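Local atomic coordinates of flap endonuclease 1 (PDB entry 3ORY), a protein that probably cleaves the single-stranded 5' flaps of branched DNA, as flap endonucleases of the XPG family do in replication and repair. Residues P159-Y173 and Y296-W310. Residues are numbered along the deposited sequence; the frame is centred on the assembly and turned at random.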
loop_
_atom_site.group_PDB
_atom_site.type_symbol
_atom_site.label_atom_id
_atom_site.label_comp_id
_atom_site.label_asym_id
_atom_site.label_seq_id
_atom_site.Cartn_x
_atom_site.Cartn_y
_atom_site.Cartn_z
ATOM N N PRO A 159 -5.852 -15.427 5.811
ATOM C CA PRO A 159 -7.176 -14.799 5.763
ATOM C C PRO A 159 -7.172 -13.473 5.013
ATOM O O PRO A 159 -6.167 -12.756 5.001
ATOM C CB PRO A 159 -7.493 -14.542 7.237
ATOM C CG PRO A 159 -6.137 -14.393 7.878
ATOM C CD PRO A 159 -5.277 -15.401 7.167
ATOM N N TRP A 160 -8.294 -13.166 4.378
ATOM C CA TRP A 160 -8.521 -11.837 3.828
ATOM C C TRP A 160 -9.982 -11.453 4.051
ATOM O O TRP A 160 -10.874 -12.315 4.136
ATOM C CB TRP A 160 -8.105 -11.736 2.348
ATOM C CG TRP A 160 -8.802 -12.711 1.448
ATOM C CD1 TRP A 160 -8.353 -13.951 1.081
ATOM C CD2 TRP A 160 -10.074 -12.540 0.814
ATOM N NE1 TRP A 160 -9.268 -14.560 0.263
ATOM C CE2 TRP A 160 -10.334 -13.716 0.081
ATOM C CE3 TRP A 160 -11.019 -11.504 0.793
ATOM C CZ2 TRP A 160 -11.499 -13.891 -0.660
ATOM C CZ3 TRP A 160 -12.172 -11.673 0.065
ATOM C CH2 TRP A 160 -12.406 -12.860 -0.663
ATOM N N VAL A 161 -10.208 -10.156 4.152
ATOM C CA VAL A 161 -11.503 -9.620 4.502
ATOM C C VAL A 161 -12.041 -8.845 3.308
ATOM O O VAL A 161 -11.318 -8.051 2.701
ATOM C CB VAL A 161 -11.380 -8.716 5.756
ATOM C CG1 VAL A 161 -12.673 -7.937 6.013
ATOM C CG2 VAL A 161 -11.009 -9.571 6.970
ATOM N N GLN A 162 -13.306 -9.099 2.964
ATOM C CA GLN A 162 -13.997 -8.333 1.937
ATOM C C GLN A 162 -14.553 -7.055 2.560
ATOM O O GLN A 162 -15.521 -7.093 3.321
ATOM C CB GLN A 162 -15.142 -9.157 1.315
ATOM C CG GLN A 162 -15.844 -8.434 0.152
ATOM C CD GLN A 162 -14.850 -7.955 -0.887
ATOM O OE1 GLN A 162 -14.245 -8.767 -1.583
ATOM N NE2 GLN A 162 -14.664 -6.623 -0.995
ATOM N N ALA A 163 -13.934 -5.921 2.244
ATOM C CA ALA A 163 -14.446 -4.631 2.685
ATOM C C ALA A 163 -15.690 -4.288 1.868
ATOM O O ALA A 163 -15.742 -4.603 0.677
ATOM C CB ALA A 163 -13.386 -3.571 2.495
ATOM N N PRO A 164 -16.711 -3.671 2.502
ATOM C CA PRO A 164 -17.858 -3.181 1.732
ATOM C C PRO A 164 -17.481 -2.042 0.777
ATOM O O PRO A 164 -18.079 -1.915 -0.298
ATOM C CB PRO A 164 -18.827 -2.674 2.814
ATOM C CG PRO A 164 -17.982 -2.386 4.001
ATOM C CD PRO A 164 -16.885 -3.438 3.950
ATOM N N ALA A 165 -16.514 -1.218 1.177
ATOM C CA ALA A 165 -16.092 -0.060 0.393
ATOM C C ALA A 165 -14.574 0.058 0.438
ATOM O O ALA A 165 -13.894 -0.906 0.109
ATOM C CB ALA A 165 -16.799 1.233 0.905
ATOM N N GLU A 166 -14.029 1.204 0.864
ATOM C CA GLU A 166 -12.568 1.390 0.875
ATOM C C GLU A 166 -11.845 0.347 1.737
ATOM O O GLU A 166 -12.196 0.151 2.910
ATOM C CB GLU A 166 -12.168 2.792 1.371
ATOM C CG GLU A 166 -12.605 3.947 0.459
ATOM C CD GLU A 166 -14.003 4.460 0.796
ATOM O OE1 GLU A 166 -14.714 3.812 1.601
ATOM O OE2 GLU A 166 -14.381 5.529 0.274
ATOM N N GLY A 167 -10.854 -0.325 1.138
ATOM C CA GLY A 167 -10.003 -1.285 1.836
ATOM C C GLY A 167 -9.303 -0.635 3.015
ATOM O O GLY A 167 -9.237 -1.218 4.110
ATOM N N GLU A 168 -8.793 0.577 2.798
ATOM C CA GLU A 168 -8.075 1.323 3.847
ATOM C C GLU A 168 -8.964 1.660 5.042
ATOM O O GLU A 168 -8.494 1.658 6.186
ATOM C CB GLU A 168 -7.452 2.609 3.279
ATOM C CG GLU A 168 -6.403 2.368 2.172
ATOM C CD GLU A 168 -5.032 1.902 2.708
ATOM O OE1 GLU A 168 -4.838 1.824 3.942
ATOM O OE2 GLU A 168 -4.146 1.600 1.877
ATOM N N ALA A 169 -10.238 1.956 4.772
ATOM C CA ALA A 169 -11.234 2.235 5.830
ATOM C C ALA A 169 -11.551 1.002 6.671
ATOM O O ALA A 169 -11.665 1.087 7.894
ATOM C CB ALA A 169 -12.535 2.774 5.197
ATOM N N GLN A 170 -11.747 -0.134 5.999
ATOM C CA GLN A 170 -11.974 -1.404 6.685
ATOM C C GLN A 170 -10.760 -1.819 7.508
ATOM O O GLN A 170 -10.916 -2.312 8.631
ATOM C CB GLN A 170 -12.355 -2.520 5.699
ATOM C CG GLN A 170 -12.731 -3.852 6.377
ATOM C CD GLN A 170 -13.991 -3.756 7.216
ATOM O OE1 GLN A 170 -14.931 -3.040 6.864
ATOM N NE2 GLN A 170 -14.022 -4.486 8.333
ATOM N N ALA A 171 -9.561 -1.615 6.958
ATOM C CA ALA A 171 -8.319 -1.867 7.707
ATOM C C ALA A 171 -8.305 -1.057 9.007
ATOM O O ALA A 171 -8.093 -1.619 10.086
ATOM C CB ALA A 171 -7.076 -1.542 6.850
ATOM N N ALA A 172 -8.553 0.253 8.899
ATOM C CA ALA A 172 -8.634 1.136 10.073
ATOM C C ALA A 172 -9.654 0.643 11.092
ATOM O O ALA A 172 -9.392 0.656 12.300
ATOM C CB ALA A 172 -8.966 2.575 9.648
ATOM N N TYR A 173 -10.824 0.221 10.603
ATOM C CA TYR A 173 -11.899 -0.251 11.480
ATOM C C TYR A 173 -11.539 -1.536 12.234
ATOM O O TYR A 173 -11.862 -1.681 13.416
ATOM C CB TYR A 173 -13.200 -0.444 10.696
ATOM C CG TYR A 173 -14.391 -0.805 11.569
ATOM C CD1 TYR A 173 -14.981 0.145 12.421
ATOM C CD2 TYR A 173 -14.934 -2.090 11.537
ATOM C CE1 TYR A 173 -16.087 -0.189 13.226
ATOM C CE2 TYR A 173 -16.038 -2.433 12.339
ATOM C CZ TYR A 173 -16.597 -1.487 13.179
ATOM O OH TYR A 173 -17.677 -1.841 13.953
ATOM N N TYR A 296 -17.814 11.685 5.590
ATOM C CA TYR A 296 -17.698 10.286 5.183
ATOM C C TYR A 296 -16.436 9.648 5.778
ATOM O O TYR A 296 -16.494 8.557 6.352
ATOM C CB TYR A 296 -17.718 10.103 3.652
ATOM C CG TYR A 296 -17.531 8.651 3.322
ATOM C CD1 TYR A 296 -18.594 7.757 3.439
ATOM C CD2 TYR A 296 -16.268 8.144 2.981
ATOM C CE1 TYR A 296 -18.423 6.401 3.181
ATOM C CE2 TYR A 296 -16.089 6.788 2.738
ATOM C CZ TYR A 296 -17.175 5.924 2.832
ATOM O OH TYR A 296 -17.021 4.564 2.609
ATOM N N PHE A 297 -15.296 10.328 5.644
ATOM C CA PHE A 297 -14.052 9.832 6.257
ATOM C C PHE A 297 -14.201 9.587 7.758
ATOM O O PHE A 297 -13.636 8.633 8.294
ATOM C CB PHE A 297 -12.873 10.772 5.968
ATOM C CG PHE A 297 -12.139 10.440 4.677
ATOM C CD1 PHE A 297 -10.907 9.793 4.712
ATOM C CD2 PHE A 297 -12.691 10.750 3.440
ATOM C CE1 PHE A 297 -10.223 9.458 3.530
ATOM C CE2 PHE A 297 -12.012 10.430 2.237
ATOM C CZ PHE A 297 -10.772 9.782 2.296
ATOM N N LEU A 298 -14.983 10.427 8.429
ATOM C CA LEU A 298 -15.260 10.240 9.858
ATOM C C LEU A 298 -16.109 9.010 10.135
ATOM O O LEU A 298 -15.953 8.393 11.170
ATOM C CB LEU A 298 -15.938 11.480 10.473
ATOM C CG LEU A 298 -15.087 12.750 10.635
ATOM C CD1 LEU A 298 -15.978 13.937 10.999
ATOM C CD2 LEU A 298 -14.002 12.537 11.687
ATOM N N GLN A 299 -17.032 8.678 9.231
ATOM C CA GLN A 299 -17.900 7.515 9.420
ATOM C C GLN A 299 -18.036 6.736 8.120
ATOM O O GLN A 299 -19.096 6.776 7.484
ATOM C CB GLN A 299 -19.283 7.939 9.912
ATOM C CG GLN A 299 -19.248 8.699 11.220
ATOM C CD GLN A 299 -20.566 8.677 11.931
ATOM O OE1 GLN A 299 -20.891 7.707 12.623
ATOM N NE2 GLN A 299 -21.342 9.751 11.776
ATOM N N PRO A 300 -16.959 6.038 7.711
ATOM C CA PRO A 300 -16.950 5.359 6.413
ATOM C C PRO A 300 -17.762 4.078 6.447
ATOM O O PRO A 300 -18.127 3.592 7.530
ATOM C CB PRO A 300 -15.467 5.044 6.192
ATOM C CG PRO A 300 -14.919 4.891 7.570
ATOM C CD PRO A 300 -15.671 5.874 8.424
ATOM N N GLN A 301 -18.070 3.553 5.265
ATOM C CA GLN A 301 -18.784 2.297 5.176
ATOM C C GLN A 301 -17.806 1.160 5.460
ATOM O O GLN A 301 -16.910 0.896 4.666
ATOM C CB GLN A 301 -19.434 2.124 3.795
ATOM C CG GLN A 301 -20.477 0.994 3.764
ATOM C CD GLN A 301 -21.663 1.290 4.669
ATOM O OE1 GLN A 301 -22.221 2.393 4.655
ATOM N NE2 GLN A 301 -22.025 0.332 5.478
ATOM N N VAL A 302 -18.001 0.501 6.597
ATOM C CA VAL A 302 -17.142 -0.584 7.093
ATOM C C VAL A 302 -18.054 -1.656 7.707
ATOM O O VAL A 302 -19.230 -1.401 7.951
ATOM C CB VAL A 302 -16.127 -0.078 8.170
ATOM C CG1 VAL A 302 -15.045 0.824 7.533
ATOM C CG2 VAL A 302 -16.849 0.658 9.325
ATOM N N THR A 303 -17.528 -2.842 7.970
ATOM C CA THR A 303 -18.383 -3.935 8.442
ATOM C C THR A 303 -17.836 -4.657 9.658
ATOM O O THR A 303 -16.623 -4.745 9.851
ATOM C CB THR A 303 -18.673 -4.977 7.315
ATOM O OG1 THR A 303 -19.600 -5.959 7.803
ATOM C CG2 THR A 303 -17.379 -5.707 6.854
ATOM N N ASP A 304 -18.759 -5.183 10.462
ATOM C CA ASP A 304 -18.450 -6.103 11.558
ATOM C C ASP A 304 -18.462 -7.541 11.093
ATOM O O ASP A 304 -18.150 -8.447 11.869
ATOM C CB ASP A 304 -19.513 -5.979 12.655
ATOM C CG ASP A 304 -19.384 -4.716 13.437
ATOM O OD1 ASP A 304 -18.243 -4.319 13.734
ATOM O OD2 ASP A 304 -20.431 -4.123 13.761
ATOM N N ASN A 305 -18.852 -7.745 9.836
ATOM C CA ASN A 305 -19.057 -9.073 9.274
ATOM C C ASN A 305 -17.753 -9.659 8.723
ATOM O O ASN A 305 -17.560 -9.745 7.512
ATOM C CB ASN A 305 -20.162 -9.018 8.200
ATOM C CG ASN A 305 -20.426 -10.365 7.544
ATOM O OD1 ASN A 305 -20.300 -11.409 8.180
ATOM N ND2 ASN A 305 -20.805 -10.343 6.260
ATOM N N TYR A 306 -16.853 -10.022 9.629
ATOM C CA TYR A 306 -15.594 -10.663 9.281
ATOM C C TYR A 306 -15.176 -11.534 10.446
ATOM O O TYR A 306 -15.567 -11.283 11.584
ATOM C CB TYR A 306 -14.486 -9.639 8.967
ATOM C CG TYR A 306 -14.125 -8.706 10.116
ATOM C CD1 TYR A 306 -13.238 -9.103 11.121
ATOM C CD2 TYR A 306 -14.670 -7.417 10.189
ATOM C CE1 TYR A 306 -12.919 -8.244 12.187
ATOM C CE2 TYR A 306 -14.352 -6.555 11.234
ATOM C CZ TYR A 306 -13.480 -6.973 12.228
ATOM O OH TYR A 306 -13.182 -6.110 13.251
ATOM N N ARG A 307 -14.372 -12.548 10.162
ATOM C CA ARG A 307 -13.809 -13.384 11.217
ATOM C C ARG A 307 -12.442 -13.882 10.768
ATOM O O ARG A 307 -12.345 -14.778 9.926
ATOM C CB ARG A 307 -14.756 -14.543 11.577
ATOM C CG ARG A 307 -14.194 -15.514 12.626
ATOM C CD ARG A 307 -15.270 -15.987 13.602
ATOM N NE ARG A 307 -14.806 -17.076 14.468
ATOM C CZ ARG A 307 -15.446 -18.236 14.634
ATOM N NH1 ARG A 307 -16.595 -18.469 14.005
ATOM N NH2 ARG A 307 -14.943 -19.161 15.445
ATOM N N ILE A 308 -11.399 -13.295 11.346
ATOM C CA ILE A 308 -10.020 -13.522 10.924
ATOM C C ILE A 308 -9.453 -14.830 11.490
ATOM O O ILE A 308 -9.164 -14.935 12.692
ATOM C CB ILE A 308 -9.126 -12.330 11.322
ATOM C CG1 ILE A 308 -9.688 -11.017 10.742
ATOM C CG2 ILE A 308 -7.693 -12.562 10.878
ATOM C CD1 ILE A 308 -9.172 -9.774 11.443
ATOM N N GLU A 309 -9.304 -15.819 10.609
ATOM C CA GLU A 309 -8.768 -17.132 10.981
ATOM C C GLU A 309 -7.704 -17.572 9.986
ATOM O O GLU A 309 -7.821 -17.320 8.790
ATOM C CB GLU A 309 -9.880 -18.185 11.031
ATOM C CG GLU A 309 -10.916 -17.977 12.137
ATOM C CD GLU A 309 -12.024 -19.020 12.113
ATOM O OE1 GLU A 309 -12.230 -19.666 11.059
ATOM O OE2 GLU A 309 -12.693 -19.199 13.154
ATOM N N TRP A 310 -6.674 -18.239 10.497
ATOM C CA TRP A 310 -5.619 -18.806 9.675
ATOM C C TRP A 310 -5.836 -20.314 9.520
ATOM O O TRP A 310 -6.139 -21.007 10.496
ATOM C CB TRP A 310 -4.250 -18.504 10.294
ATOM C CG TRP A 310 -3.914 -17.030 10.287
ATOM C CD1 TRP A 310 -3.171 -16.372 9.357
ATOM C CD2 TRP A 310 -4.326 -16.042 11.244
ATOM N NE1 TRP A 310 -3.088 -15.036 9.668
ATOM C CE2 TRP A 310 -3.790 -14.804 10.820
ATOM C CE3 TRP A 310 -5.081 -16.081 12.422
ATOM C CZ2 TRP A 310 -3.999 -13.614 11.524
ATOM C CZ3 TRP A 310 -5.285 -14.895 13.126
ATOM C CH2 TRP A 310 -4.746 -13.680 12.673
HETATM O O HOH W 1 -14.869 -0.622 3.646
#
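Gln170, bent at chi2 (65°), and Tyr173, with CG anti to the backbone N (chi1 -174°), reach from helix 167-176 to the extended chain at Val302-Asp304. The Gln170 amide reads the Thr303 backbone with both ends: Gln170 OE1 accepts from Thr303 N at 2.8 Å and Gln170 NE2 gives to Thr303 O at 3.0 Å; a flip would probably set NH2 against N-H and oxygen against oxygen. Val302 CG2 sits over one face of the Tyr173 ring, 3.8 Å from the centroid, while Tyr173 OH donates to Asp304 OD1 at 2.6 Å, on the syn side, 27° out of the carboxylate plane. A phenylalanine in place of Tyr173 would probably keep the Val302 packing but leave Asp304 without this donor. Tyr296 OH gives to the syn lone pair of Glu166 OE1 (2.6 Å) and accepts from Gln301 N; Tyr251 takes the other Glu166 oxygen. Beside this, a water accepts from Ala165 N and donates to Glu166 O and Gln301 O. Val161 CG1 packs on Tyr306 CB, and Pro159 lies over a face of Trp310, whose NE1 bonds to Pro89 O. Chain 299-310 thus straps strand 160-162 and the following helix of the mixed-sheet, PIN-like nuclease core.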